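Local coordinates for protein endo-alpha-mannosidase (Bacteroides thetaiotaomicron, PDB 4ACY) that probably acts as an endo-acting alpha-mannosidase of glycoside hydrolase family 99, hydrolysing internal alpha-mannosidic linkages in N-glycan-type substrates, at residues A339-C344 / D351-A356; I109-K114 / Q335-V340; P92-Y97 / I105-R110. All coordinates share one frame; numbering follows the deposited sequence. Where two conformers were deposited one is given.

Interaction 1 of 3, residues A339-C344 / D351-A356; sequences AVSKKC and DYKPLA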
ATOM      1  N   ALA A 339       9.928  -7.865 -11.968  1.00 15.76           N
ATOM      2  CA  ALA A 339      10.638  -6.882 -12.775  1.00 16.34           C
ATOM      3  C   ALA A 339      11.605  -7.642 -13.685  1.00 16.56           C
ATOM      4  O   ALA A 339      12.046  -8.735 -13.333  1.00 16.94           O
ATOM      5  CB  ALA A 339      11.401  -5.927 -11.857  1.00 16.07           C
ATOM      6  N   VAL A 340      11.934  -7.053 -14.831  1.00 17.05           N
ATOM      7  CA  VAL A 340      12.852  -7.679 -15.808  1.00 17.65           C
ATOM      8  C   VAL A 340      14.025  -6.765 -16.146  1.00 18.31           C
ATOM      9  O   VAL A 340      13.934  -5.540 -15.989  1.00 17.87           O
ATOM     10  CB  VAL A 340      12.113  -8.042 -17.129  1.00 17.58           C
ATOM     11  CG1 VAL A 340      11.048  -9.088 -16.854  1.00 17.62           C
ATOM     12  CG2 VAL A 340      11.487  -6.798 -17.798  1.00 17.73           C
ATOM     13  N   SER A 341      15.124  -7.348 -16.627  1.00 18.96           N
ATOM     14  CA  SER A 341      16.220  -6.541 -17.151  0.50 19.41           C
ATOM     15  C   SER A 341      15.725  -5.762 -18.368  1.00 19.78           C
ATOM     16  O   SER A 341      14.955  -6.287 -19.191  1.00 20.01           O
ATOM     17  CB  SER A 341      17.412  -7.424 -17.514  0.50 19.46           C
ATOM     18  OG  SER A 341      17.001  -8.520 -18.312  0.50 19.35           O
ATOM     19  N   LYS A 342      16.148  -4.501 -18.469  1.00 20.35           N
ATOM     20  CA  LYS A 342      15.704  -3.615 -19.540  0.50 21.00           C
ATOM     21  C   LYS A 342      16.640  -2.422 -19.646  1.00 21.67           C
ATOM     22  O   LYS A 342      17.096  -1.891 -18.626  1.00 20.88           O
ATOM     23  CB  LYS A 342      14.275  -3.115 -19.276  0.50 21.24           C
ATOM     24  CG  LYS A 342      13.606  -2.363 -20.440  0.50 21.35           C
ATOM     25  CD  LYS A 342      13.360  -3.275 -21.637  0.50 21.74           C
ATOM     26  CE  LYS A 342      12.168  -2.806 -22.461  0.50 22.10           C
ATOM     27  NZ  LYS A 342      11.710  -3.870 -23.399  0.50 22.64           N
ATOM     28  N   LYS A 343      16.932  -2.043 -20.893  1.00 23.01           N
ATOM     29  CA  LYS A 343      17.624  -0.804 -21.242  1.00 25.42           C
ATOM     30  C   LYS A 343      16.832  -0.123 -22.361  1.00 26.83           C
ATOM     31  O   LYS A 343      16.230  -0.787 -23.203  1.00 28.99           O
ATOM     32  CB  LYS A 343      19.048  -1.097 -21.722  1.00 25.73           C
ATOM     33  N   CYS A 344      16.802   1.203 -22.353  1.00 27.79           N
ATOM     34  CA  CYS A 344      16.346   1.971 -23.509  1.00 29.07           C
ATOM     35  C   CYS A 344      17.372   3.074 -23.723  1.00 29.18           C
ATOM     36  O   CYS A 344      18.321   3.184 -22.948  1.00 28.81           O
ATOM     37  CB  CYS A 344      14.953   2.548 -23.271  1.00 29.37           C
ATOM     38  SG  CYS A 344      14.852   3.759 -21.950  1.00 30.93           S
ATOM     39  N   ASP A 351      17.257  -4.072 -11.794  1.00 18.26           N
ATOM     40  CA  ASP A 351      16.503  -5.331 -11.907  1.00 17.97           C
ATOM     41  C   ASP A 351      16.833  -6.243 -10.738  1.00 17.91           C
ATOM     42  O   ASP A 351      17.535  -5.834  -9.811  1.00 18.17           O
ATOM     43  CB  ASP A 351      16.778  -6.025 -13.259  1.00 18.52           C
ATOM     44  CG  ASP A 351      18.265  -6.323 -13.478  1.00 18.85           C
ATOM     45  OD1 ASP A 351      18.955  -6.740 -12.522  1.00 18.73           O
ATOM     46  OD2 ASP A 351      18.744  -6.135 -14.623  1.00 19.01           O
ATOM     47  N   TYR A 352      16.333  -7.481 -10.769  1.00 17.15           N
ATOM     48  CA  TYR A 352      16.531  -8.393  -9.640  1.00 17.17           C
ATOM     49  C   TYR A 352      17.679  -9.385  -9.834  1.00 17.33           C
ATOM     50  O   TYR A 352      17.901 -10.237  -8.969  1.00 17.00           O
ATOM     51  CB  TYR A 352      15.253  -9.191  -9.313  1.00 16.99           C
ATOM     52  CG  TYR A 352      13.994  -8.382  -9.059  1.00 17.15           C
ATOM     53  CD1 TYR A 352      14.054  -7.054  -8.623  1.00 17.16           C
ATOM     54  CD2 TYR A 352      12.731  -8.960  -9.248  1.00 16.98           C
ATOM     55  CE1 TYR A 352      12.893  -6.323  -8.396  1.00 16.90           C
ATOM     56  CE2 TYR A 352      11.557  -8.233  -9.010  1.00 16.57           C
ATOM     57  CZ  TYR A 352      11.651  -6.915  -8.582  1.00 17.01           C
ATOM     58  OH  TYR A 352      10.496  -6.195  -8.359  1.00 16.22           O
ATOM     59  N   LYS A 353      18.407  -9.274 -10.943  1.00 18.20           N
ATOM     60  CA  LYS A 353      19.505 -10.224 -11.213  1.00 18.71           C
ATOM     61  C   LYS A 353      20.479 -10.246 -10.034  1.00 19.33           C
ATOM     62  O   LYS A 353      20.736  -9.193  -9.446  1.00 20.04           O
ATOM     63  CB  LYS A 353      20.255  -9.862 -12.499  1.00 19.15           C
ATOM     64  CG  LYS A 353      19.403  -9.755 -13.757  1.00 19.76           C
ATOM     65  CD  LYS A 353      18.779 -11.074 -14.151  1.00 20.56           C
ATOM     66  CE  LYS A 353      18.050 -10.919 -15.492  1.00 21.34           C
ATOM     67  NZ  LYS A 353      16.879 -11.766 -15.540  1.00 22.35           N
ATOM     68  N   PRO A 354      21.051 -11.424  -9.707  1.00 19.45           N
ATOM     69  CA  PRO A 354      20.948 -12.689 -10.447  1.00 19.32           C
ATOM     70  C   PRO A 354      19.774 -13.564 -10.015  1.00 19.49           C
ATOM     71  O   PRO A 354      19.778 -14.768 -10.298  1.00 19.66           O
ATOM     72  CB  PRO A 354      22.248 -13.399 -10.068  1.00 19.75           C
ATOM     73  CG  PRO A 354      22.464 -13.005  -8.645  1.00 20.29           C
ATOM     74  CD  PRO A 354      21.940 -11.566  -8.531  1.00 19.51           C
ATOM     75  N   LEU A 355      18.800 -12.968  -9.325  1.00 18.32           N
ATOM     76  CA  LEU A 355      17.618 -13.682  -8.837  1.00 17.99           C
ATOM     77  C   LEU A 355      16.489 -13.650  -9.879  1.00 17.29           C
ATOM     78  O   LEU A 355      16.536 -12.868 -10.824  1.00 17.23           O
ATOM     79  CB  LEU A 355      17.166 -13.109  -7.474  1.00 18.41           C
ATOM     80  CG  LEU A 355      18.226 -13.077  -6.351  1.00 18.89           C
ATOM     81  CD1 LEU A 355      17.654 -12.486  -5.059  1.00 19.44           C
ATOM     82  CD2 LEU A 355      18.798 -14.468  -6.077  1.00 19.02           C
ATOM     83  N   ALA A 356      15.486 -14.514  -9.693  1.00 16.95           N
ATOM     84  CA  ALA A 356      14.355 -14.670 -10.607  1.00 16.73           C
ATOM     85  C   ALA A 356      13.526 -13.397 -10.678  1.00 17.02           C
ATOM     86  O   ALA A 356      13.518 -12.621  -9.723  1.00 16.99           O
ATOM     87  CB  ALA A 356      13.471 -15.815 -10.125  1.00 16.98           C
TER
HETATM   88  O   HOH W   1      14.777  -8.817 -12.812  1.00 16.29           O
HETATM   89  O   HOH W   2      14.756 -10.490 -16.519  1.00 21.61           O
HETATM   90  O   HOH W   3      17.098 -11.221 -18.745  1.00 24.85           O
HETATM   91  O   HOH W   4      18.219  -3.938 -16.435  1.00 19.90           O
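Ala339 packs against the ring of Tyr352, and this pair supplies the apolar part of the contact. The methyl carbon of Ala339 lies over one face of the phenol in a CH-pi contact, 3.8 Å from Ala339 CB to the Tyr352 ring centroid and 25° off the ring normal. It is displaced toward the hydroxyl-bearing end, with Ala339 CB 3.4 Å from Tyr352 CZ. The phenol oxygen is hydrogen-bonded to Glu337 O and Gln335 NE2, while Tyr360 meets the ring edge-to-face. Further along, Ser341 CB rests against Asp351 OD2, and the methylene Lys353 CE comes close beside the serine.

Water carries the polar links between the segments; one of them joins backbone to backbone. This molecule donates to Ala339 O at 2.8 Å and accepts from Tyr352 N at 2.9 Å, bridging the two segments just beside the aromatic contact. Another accepts from both Ser341 N and the ammonium group of Lys353, the latter bond (Lys353 NZ to water) being 2.7 Å long. A further water accepts from Lys342 N and probably donates to Asp351 OD2, 2.9 Å away.

Both segments belong to the long loop that leads from strand 322-324, the last of the closed parallel beta-barrel, to helix 359-376, so the contact pins two parts of a single TIM-barrel loop side by side.

The turn that shapes 351-356 is fixed within that segment. Asp351 CG sits between the backbone N and the carbonyl carbon (chi1 58°), which swings the carboxylate over the following chain; Asp351 OD1 accepts from Lys353 N at 3.0 Å, 44° out of the carboxylate plane, forming an Asx turn. The cis peptide bond before Pro354 sits inside a type VI turn from Tyr352 to Leu355, closed by Leu355 N donating to Tyr352 O at 2.9 Å.

Interaction 2 of 3, residues I109-K114 / Q335-V340; sequences IRMHIK and QIEPAV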
ATOM      1  N   ILE A 109      -3.653 -10.880  -9.562  1.00 17.01           N
ATOM      2  CA  ILE A 109      -4.291 -11.737  -8.566  1.00 17.08           C
ATOM      3  C   ILE A 109      -3.526 -13.066  -8.470  1.00 17.25           C
ATOM      4  O   ILE A 109      -3.214 -13.533  -7.375  1.00 17.06           O
ATOM      5  CB  ILE A 109      -5.804 -11.958  -8.893  1.00 17.28           C
ATOM      6  CG1 ILE A 109      -6.596 -10.655  -8.696  1.00 17.31           C
ATOM      7  CG2 ILE A 109      -6.380 -13.119  -8.067  1.00 17.59           C
ATOM      8  CD1 ILE A 109      -6.550 -10.081  -7.259  1.00 16.90           C
ATOM      9  N   ARG A 110      -3.184 -13.654  -9.617  1.00 17.58           N
ATOM     10  CA  ARG A 110      -2.381 -14.879  -9.617  1.00 18.14           C
ATOM     11  C   ARG A 110      -1.036 -14.680  -8.901  1.00 18.11           C
ATOM     12  O   ARG A 110      -0.538 -15.599  -8.214  1.00 18.15           O
ATOM     13  CB  ARG A 110      -2.172 -15.391 -11.048  1.00 18.72           C
HETATM   14  N   MSE A 111      -0.458 -13.480  -9.038  1.00 17.30           N
HETATM   15  CA  MSE A 111       0.812 -13.177  -8.374  1.00 17.50           C
HETATM   16  C   MSE A 111       0.645 -13.115  -6.863  1.00 17.38           C
HETATM   17  O   MSE A 111       1.539 -13.511  -6.117  1.00 16.88           O
HETATM   18  CB  MSE A 111       1.409 -11.880  -8.910  1.00 17.78           C
HETATM   19  CG  MSE A 111       1.903 -12.010 -10.348  1.00 18.26           C
HETATM   20 SE   MSE A 111       2.319 -10.279 -11.105  1.00 19.20          SE
HETATM   21  CE  MSE A 111       3.178 -10.884 -12.742  1.00 19.57           C
ATOM     22  N   HIS A 112      -0.502 -12.614  -6.406  1.00 17.81           N
ATOM     23  CA  HIS A 112      -0.791 -12.632  -4.982  1.00 18.27           C
ATOM     24  C   HIS A 112      -0.948 -14.066  -4.475  1.00 18.86           C
ATOM     25  O   HIS A 112      -0.449 -14.399  -3.410  1.00 18.07           O
ATOM     26  CB  HIS A 112      -2.011 -11.776  -4.669  1.00 18.31           C
ATOM     27  CG  HIS A 112      -1.736 -10.310  -4.782  1.00 18.11           C
ATOM     28  ND1 HIS A 112      -1.501  -9.507  -3.683  1.00 19.12           N
ATOM     29  CD2 HIS A 112      -1.596  -9.514  -5.866  1.00 17.46           C
ATOM     30  CE1 HIS A 112      -1.274  -8.267  -4.088  1.00 18.03           C
ATOM     31  NE2 HIS A 112      -1.320  -8.244  -5.408  1.00 18.76           N
ATOM     32  N   ILE A 113      -1.617 -14.915  -5.260  1.00 19.49           N
ATOM     33  CA  ILE A 113      -1.709 -16.343  -4.911  1.00 19.90           C
ATOM     34  C   ILE A 113      -0.302 -16.965  -4.786  1.00 19.58           C
ATOM     35  O   ILE A 113      -0.007 -17.665  -3.810  1.00 19.46           O
ATOM     36  CB  ILE A 113      -2.634 -17.115  -5.902  1.00 20.60           C
ATOM     37  CG1 ILE A 113      -4.071 -16.566  -5.853  1.00 21.55           C
ATOM     38  CG2 ILE A 113      -2.606 -18.620  -5.636  1.00 21.77           C
ATOM     39  CD1 ILE A 113      -4.676 -16.384  -4.435  1.00 22.42           C
ATOM     40  N   LYS A 114       0.581 -16.665  -5.735  1.00 19.33           N
ATOM     41  CA  LYS A 114       1.978 -17.108  -5.634  1.00 19.79           C
ATOM     42  C   LYS A 114       2.657 -16.629  -4.338  1.00 19.10           C
ATOM     43  O   LYS A 114       3.382 -17.393  -3.703  1.00 18.60           O
ATOM     44  CB  LYS A 114       2.778 -16.674  -6.871  1.00 20.60           C
ATOM     45  CG  LYS A 114       4.255 -17.101  -6.829  1.00 21.56           C
ATOM     46  CD  LYS A 114       5.061 -16.621  -8.048  1.00 22.72           C
ATOM     47  CE  LYS A 114       4.664 -17.340  -9.330  1.00 23.06           C
ATOM     48  NZ  LYS A 114       5.421 -16.797 -10.494  1.00 22.84           N
ATOM     49  N   GLN A 335       8.192  -2.257  -5.218  1.00 13.97           N
ATOM     50  CA  GLN A 335       7.308  -3.311  -5.734  1.00 13.85           C
ATOM     51  C   GLN A 335       7.847  -4.720  -5.477  1.00 14.31           C
ATOM     52  O   GLN A 335       9.057  -4.946  -5.558  1.00 14.98           O
ATOM     53  CB  GLN A 335       6.999  -3.093  -7.228  1.00 13.59           C
ATOM     54  CG  GLN A 335       8.112  -3.456  -8.221  1.00 13.36           C
ATOM     55  CD  GLN A 335       9.389  -2.598  -8.115  1.00 13.29           C
ATOM     56  OE1 GLN A 335       9.351  -1.408  -7.757  1.00 13.55           O
ATOM     57  NE2 GLN A 335      10.513  -3.198  -8.444  1.00 13.34           N
ATOM     58  N   ILE A 336       6.952  -5.644  -5.139  1.00 13.98           N
ATOM     59  CA  ILE A 336       7.345  -7.063  -5.158  1.00 14.28           C
ATOM     60  C   ILE A 336       6.953  -7.672  -6.495  1.00 14.38           C
ATOM     61  O   ILE A 336       7.390  -8.794  -6.818  1.00 14.49           O
ATOM     62  CB  ILE A 336       6.787  -7.868  -3.951  1.00 14.15           C
ATOM     63  CG1 ILE A 336       5.251  -7.849  -3.953  1.00 14.51           C
ATOM     64  CG2 ILE A 336       7.389  -7.357  -2.604  1.00 14.27           C
ATOM     65  CD1 ILE A 336       4.660  -8.842  -2.947  1.00 14.95           C
ATOM     66  N   GLU A 337       6.174  -6.921  -7.276  1.00 14.48           N
ATOM     67  CA  GLU A 337       5.770  -7.328  -8.630  1.00 14.65           C
ATOM     68  C   GLU A 337       7.002  -7.660  -9.483  1.00 15.04           C
ATOM     69  O   GLU A 337       8.049  -6.994  -9.372  1.00 14.89           O
ATOM     70  CB  GLU A 337       4.902  -6.270  -9.306  1.00 14.68           C
ATOM     71  CG  GLU A 337       4.306  -6.774 -10.622  1.00 14.64           C
ATOM     72  CD  GLU A 337       3.437  -5.801 -11.337  1.00 15.30           C
ATOM     73  OE1 GLU A 337       3.169  -4.686 -10.815  1.00 15.21           O
ATOM     74  OE2 GLU A 337       3.000  -6.159 -12.455  1.00 15.02           O
ATOM     75  N   PRO A 338       6.909  -8.733 -10.297  1.00 15.01           N
ATOM     76  CA  PRO A 338       8.077  -9.117 -11.084  1.00 15.35           C
ATOM     77  C   PRO A 338       8.607  -8.015 -11.981  1.00 15.39           C
ATOM     78  O   PRO A 338       7.840  -7.354 -12.670  1.00 15.35           O
ATOM     79  CB  PRO A 338       7.545 -10.284 -11.936  1.00 15.41           C
ATOM     80  CG  PRO A 338       6.543 -10.916 -11.052  1.00 15.51           C
ATOM     81  CD  PRO A 338       5.866  -9.779 -10.318  1.00 15.44           C
ATOM     82  N   ALA A 339       9.928  -7.865 -11.968  1.00 15.76           N
ATOM     83  CA  ALA A 339      10.638  -6.882 -12.775  1.00 16.34           C
ATOM     84  C   ALA A 339      11.605  -7.642 -13.685  1.00 16.56           C
ATOM     85  O   ALA A 339      12.046  -8.735 -13.333  1.00 16.94           O
ATOM     86  CB  ALA A 339      11.401  -5.927 -11.857  1.00 16.07           C
ATOM     87  N   VAL A 340      11.934  -7.053 -14.831  1.00 17.05           N
ATOM     88  CA  VAL A 340      12.852  -7.679 -15.808  1.00 17.65           C
ATOM     89  C   VAL A 340      14.025  -6.765 -16.146  1.00 18.31           C
ATOM     90  O   VAL A 340      13.934  -5.540 -15.989  1.00 17.87           O
ATOM     91  CB  VAL A 340      12.113  -8.042 -17.129  1.00 17.58           C
ATOM     92  CG1 VAL A 340      11.048  -9.088 -16.854  1.00 17.62           C
ATOM     93  CG2 VAL A 340      11.487  -6.798 -17.798  1.00 17.73           C
TER
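Met111 and Pro338 form a small, buried apolar contact between helix 102-115 and the loop that follows strand 322-324. Met111, present here as selenomethionine, reaches out from the helix and ends against the CG-CD edge of the pyrrolidine. Its selenium is 3.7 Å from Pro338 CD, and its terminal methyl also touches the ring, with Met111 CE 3.8 Å from Pro338 CG. The length of the side chain makes this possible: beyond CG it is fully extended (chi2 169°, chi3 171°).

Glu337 adds only its aliphatic part, Glu337 CG lying 4.1 Å from Met111 SE as the two side chains cross obliquely. With CG anti to the backbone N (chi1 -171°) and an extended chain, the carboxylate is carried past the selenium to polar partners: Glu337 OE1 accepts from Trp330 NE1 and is hydrogen-bonded to Tyr97 OH. The carboxylate is engaged there, and the CG methylene faces the selenium. Met111 also packs on Leu361 of helix 359-376, placing it where helix and loop converge, and Lys114 makes a salt bridge to Asp358 nearby.

The arrangement joins the helix between the first two barrel strands to the loop after the eighth, where the TIM barrel closes on itself.

Interaction 3 of 3, residues P92-Y97 / I105-R110; sequences PELGTY and IRKHIR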
ATOM      1  N   PRO A  92       8.709  -3.227 -15.328  1.00 16.50           N
ATOM      2  CA  PRO A  92       7.820  -4.375 -15.075  1.00 16.45           C
ATOM      3  C   PRO A  92       7.907  -5.504 -16.114  1.00 16.89           C
ATOM      4  O   PRO A  92       7.998  -5.245 -17.324  1.00 16.94           O
ATOM      5  CB  PRO A  92       6.423  -3.765 -15.162  1.00 16.55           C
ATOM      6  CG  PRO A  92       6.608  -2.292 -14.847  1.00 16.61           C
ATOM      7  CD  PRO A  92       7.937  -1.988 -15.547  1.00 16.41           C
ATOM      8  N   GLU A  93       7.822  -6.736 -15.629  1.00 17.54           N
ATOM      9  CA  GLU A  93       7.636  -7.883 -16.509  1.00 18.20           C
ATOM     10  C   GLU A  93       6.441  -7.659 -17.446  1.00 18.59           C
ATOM     11  O   GLU A  93       6.499  -7.993 -18.644  1.00 19.05           O
ATOM     12  CB  GLU A  93       7.439  -9.155 -15.691  1.00 18.97           C
ATOM     13  CG  GLU A  93       7.306 -10.378 -16.603  1.00 19.72           C
ATOM     14  CD  GLU A  93       6.911 -11.647 -15.890  1.00 21.13           C
ATOM     15  OE1 GLU A  93       6.438 -11.605 -14.746  1.00 20.79           O
ATOM     16  OE2 GLU A  93       7.075 -12.716 -16.509  1.00 22.63           O
ATOM     17  N   LEU A  94       5.370  -7.071 -16.911  1.00 18.10           N
ATOM     18  CA  LEU A  94       4.144  -6.852 -17.690  1.00 18.28           C
ATOM     19  C   LEU A  94       4.153  -5.565 -18.531  1.00 18.58           C
ATOM     20  O   LEU A  94       3.150  -5.198 -19.153  1.00 19.09           O
ATOM     21  CB  LEU A  94       2.910  -6.943 -16.779  1.00 18.41           C
ATOM     22  CG  LEU A  94       2.716  -8.296 -16.094  1.00 19.31           C
ATOM     23  CD1 LEU A  94       1.488  -8.249 -15.211  1.00 18.78           C
ATOM     24  CD2 LEU A  94       2.552  -9.427 -17.112  1.00 19.55           C
ATOM     25  N   GLY A  95       5.298  -4.893 -18.557  1.00 18.38           N
ATOM     26  CA  GLY A  95       5.487  -3.691 -19.357  1.00 18.43           C
ATOM     27  C   GLY A  95       4.717  -2.506 -18.821  1.00 18.78           C
ATOM     28  O   GLY A  95       4.420  -2.444 -17.618  1.00 19.44           O
ATOM     29  N   THR A  96       4.389  -1.581 -19.716  1.00 18.90           N
ATOM     30  CA  THR A  96       3.595  -0.395 -19.367  1.00 18.55           C
ATOM     31  C   THR A  96       2.137  -0.770 -19.381  1.00 18.17           C
ATOM     32  O   THR A  96       1.379  -0.404 -20.281  1.00 19.29           O
ATOM     33  CB  THR A  96       3.870   0.809 -20.304  1.00 18.98           C
ATOM     34  OG1 THR A  96       3.760   0.402 -21.690  1.00 19.10           O
ATOM     35  CG2 THR A  96       5.248   1.354 -20.032  1.00 19.29           C
ATOM     36  N   TYR A  97       1.744  -1.534 -18.367  1.00 17.93           N
ATOM     37  CA  TYR A  97       0.420  -2.110 -18.347  1.00 17.84           C
ATOM     38  C   TYR A  97      -0.677  -1.155 -17.932  1.00 18.35           C
ATOM     39  O   TYR A  97      -0.417  -0.111 -17.330  1.00 18.31           O
ATOM     40  CB  TYR A  97       0.379  -3.335 -17.457  1.00 17.14           C
ATOM     41  CG  TYR A  97       0.731  -3.137 -15.988  1.00 17.04           C
ATOM     42  CD1 TYR A  97      -0.211  -2.614 -15.084  1.00 16.86           C
ATOM     43  CD2 TYR A  97       1.959  -3.566 -15.485  1.00 16.87           C
ATOM     44  CE1 TYR A  97       0.089  -2.491 -13.730  1.00 16.66           C
ATOM     45  CE2 TYR A  97       2.257  -3.463 -14.130  1.00 16.69           C
ATOM     46  CZ  TYR A  97       1.315  -2.924 -13.261  1.00 16.80           C
ATOM     47  OH  TYR A  97       1.625  -2.831 -11.918  1.00 16.35           O
ATOM     48  N   ILE A 105      -5.146  -7.622 -14.472  1.00 20.34           N
ATOM     49  CA  ILE A 105      -5.781  -7.820 -13.165  1.00 20.55           C
ATOM     50  C   ILE A 105      -5.778  -9.295 -12.819  1.00 20.51           C
ATOM     51  O   ILE A 105      -5.386  -9.663 -11.727  1.00 19.55           O
ATOM     52  CB  ILE A 105      -7.212  -7.218 -13.102  1.00 20.94           C
ATOM     53  CG1 ILE A 105      -7.189  -5.687 -13.265  1.00 21.28           C
ATOM     54  CG2 ILE A 105      -7.926  -7.624 -11.815  1.00 20.33           C
ATOM     55  CD1 ILE A 105      -6.089  -4.983 -12.515  1.00 22.38           C
ATOM     56  N   ARG A 106      -6.169 -10.149 -13.769  1.00 20.92           N
ATOM     57  CA  ARG A 106      -6.070 -11.598 -13.553  1.00 21.49           C
ATOM     58  C   ARG A 106      -4.652 -12.026 -13.169  1.00 20.54           C
ATOM     59  O   ARG A 106      -4.459 -12.779 -12.212  1.00 19.99           O
ATOM     60  CB  ARG A 106      -6.566 -12.395 -14.775  1.00 23.37           C
ATOM     61  CG  ARG A 106      -6.508 -13.894 -14.550  1.00 25.68           C
ATOM     62  CD  ARG A 106      -6.802 -14.706 -15.814  1.00 27.97           C
ATOM     63  NE  ARG A 106      -5.726 -14.629 -16.814  1.00 30.28           N
ATOM     64  CZ  ARG A 106      -4.544 -15.253 -16.731  1.00 31.09           C
ATOM     65  NH1 ARG A 106      -4.236 -16.014 -15.690  1.00 32.55           N
ATOM     66  NH2 ARG A 106      -3.655 -15.106 -17.705  1.00 32.74           N
ATOM     67  N   LYS A 107      -3.661 -11.531 -13.907  1.00 20.00           N
ATOM     68  CA  LYS A 107      -2.278 -11.869 -13.615  1.00 19.34           C
ATOM     69  C   LYS A 107      -1.809 -11.367 -12.240  1.00 17.98           C
ATOM     70  O   LYS A 107      -1.095 -12.078 -11.522  1.00 17.73           O
ATOM     71  CB  LYS A 107      -1.369 -11.352 -14.727  1.00 20.41           C
ATOM     72  CG  LYS A 107      -1.320 -12.294 -15.914  1.00 21.55           C
ATOM     73  CD  LYS A 107      -0.604 -11.661 -17.090  1.00 22.62           C
ATOM     74  CE  LYS A 107      -0.502 -12.678 -18.236  1.00 24.24           C
ATOM     75  NZ  LYS A 107      -0.300 -11.979 -19.528  1.00 25.84           N
ATOM     76  N   HIS A 108      -2.225 -10.156 -11.872  1.00 16.96           N
ATOM     77  CA  HIS A 108      -1.860  -9.596 -10.557  1.00 16.50           C
ATOM     78  C   HIS A 108      -2.410 -10.437  -9.407  1.00 16.27           C
ATOM     79  O   HIS A 108      -1.723 -10.695  -8.413  1.00 15.86           O
ATOM     80  CB  HIS A 108      -2.371  -8.162 -10.409  1.00 15.74           C
ATOM     81  CG  HIS A 108      -1.538  -7.128 -11.108  1.00 16.02           C
ATOM     82  ND1 HIS A 108      -0.323  -7.399 -11.705  1.00 16.26           N
ATOM     83  CD2 HIS A 108      -1.736  -5.800 -11.251  1.00 15.17           C
ATOM     84  CE1 HIS A 108       0.182  -6.277 -12.202  1.00 15.07           C
ATOM     85  NE2 HIS A 108      -0.652  -5.293 -11.930  1.00 16.06           N
ATOM     86  N   ILE A 109      -3.653 -10.880  -9.562  1.00 17.01           N
ATOM     87  CA  ILE A 109      -4.291 -11.737  -8.566  1.00 17.08           C
ATOM     88  C   ILE A 109      -3.526 -13.066  -8.470  1.00 17.25           C
ATOM     89  O   ILE A 109      -3.214 -13.533  -7.375  1.00 17.06           O
ATOM     90  CB  ILE A 109      -5.804 -11.958  -8.893  1.00 17.28           C
ATOM     91  CG1 ILE A 109      -6.596 -10.655  -8.696  1.00 17.31           C
ATOM     92  CG2 ILE A 109      -6.380 -13.119  -8.067  1.00 17.59           C
ATOM     93  CD1 ILE A 109      -6.550 -10.081  -7.259  1.00 16.90           C
ATOM     94  N   ARG A 110      -3.184 -13.654  -9.617  1.00 17.58           N
ATOM     95  CA  ARG A 110      -2.381 -14.879  -9.617  1.00 18.14           C
ATOM     96  C   ARG A 110      -1.036 -14.680  -8.901  1.00 18.11           C
ATOM     97  O   ARG A 110      -0.538 -15.599  -8.214  1.00 18.15           O
ATOM     98  CB  ARG A 110      -2.172 -15.391 -11.048  1.00 18.72           C
TER
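The loop between strand 77-79 and helix 102-115 folds back onto that helix, where Tyr97 packs against His108, and Leu94 against both His108 and Lys107. The loop belongs to the long connection from the first barrel strand, 42-46, to its helix.

The aromatic pair is an offset edge-to-face stack. The edge of the His108 imidazole is directed at the face of the Tyr97 phenol, with centroids 4.8 Å apart and ring planes at 79°. A chi1 of 60° lays Tyr97 over its own main chain, with the ring turned to the helix; the two side chains extend toward one another. The phenol oxygen is hydrogen-bonded to Glu337 OE1 and to Asn328 ND2, which would limit how far the ring can shift. Trp62 meets the same phenol edge-to-face, and Phe327 and Tyr46 meet the imidazole, so the pair sits within a larger aromatic cluster.

Leu94 supplies the aliphatic part. One of its methyl groups, CD1, lies obliquely against the imidazole, the side chains of Leu94 and His108 running antiparallel, side by side. The other branch touches the alkyl part of Lys107, with Leu94 CD2 3.9 Å from Lys107 CD, and the extended lysine chain continues past it. Leu94 also rests on Met111, one helical turn further along.

The loop's course depends on a type I beta turn from Pro92 to Gly95, in which Gly95 N donates to Pro92 O at 3.0 Å. The positive phi of Gly95 lets the chain leave this turn toward Thr96, the centre of an inverse gamma turn that brings Tyr97 round to the helix. Such long loops lining the C-terminal rim of the barrel strands are typical of TIM-barrel glycosidases, whose active sites open at that end.

How the interactions relate
Interactions 2 and 3 share helix 102-115 and lie with their centres about 8 Å apart; interaction 1 is further out, its centre about 23 Å from the chain's centre, and partly open to solvent. The chemistry follows this placement: interaction 2 is buried and apolar, interaction 3 combines aromatic with aliphatic packing, and interaction 1 relies heavily on bridging waters. Glu337 joins all three, its OE1 2.7 Å from Tyr97 OH and its backbone O 2.8 Å from Tyr352 OH. Pro338 O is 3.0 Å from Glu93 N, probably a hydrogen bond joining 335-340 to 92-97. One loop thus runs from the buried contact with helix 102-115 out to the solvent-facing turn of 351-356.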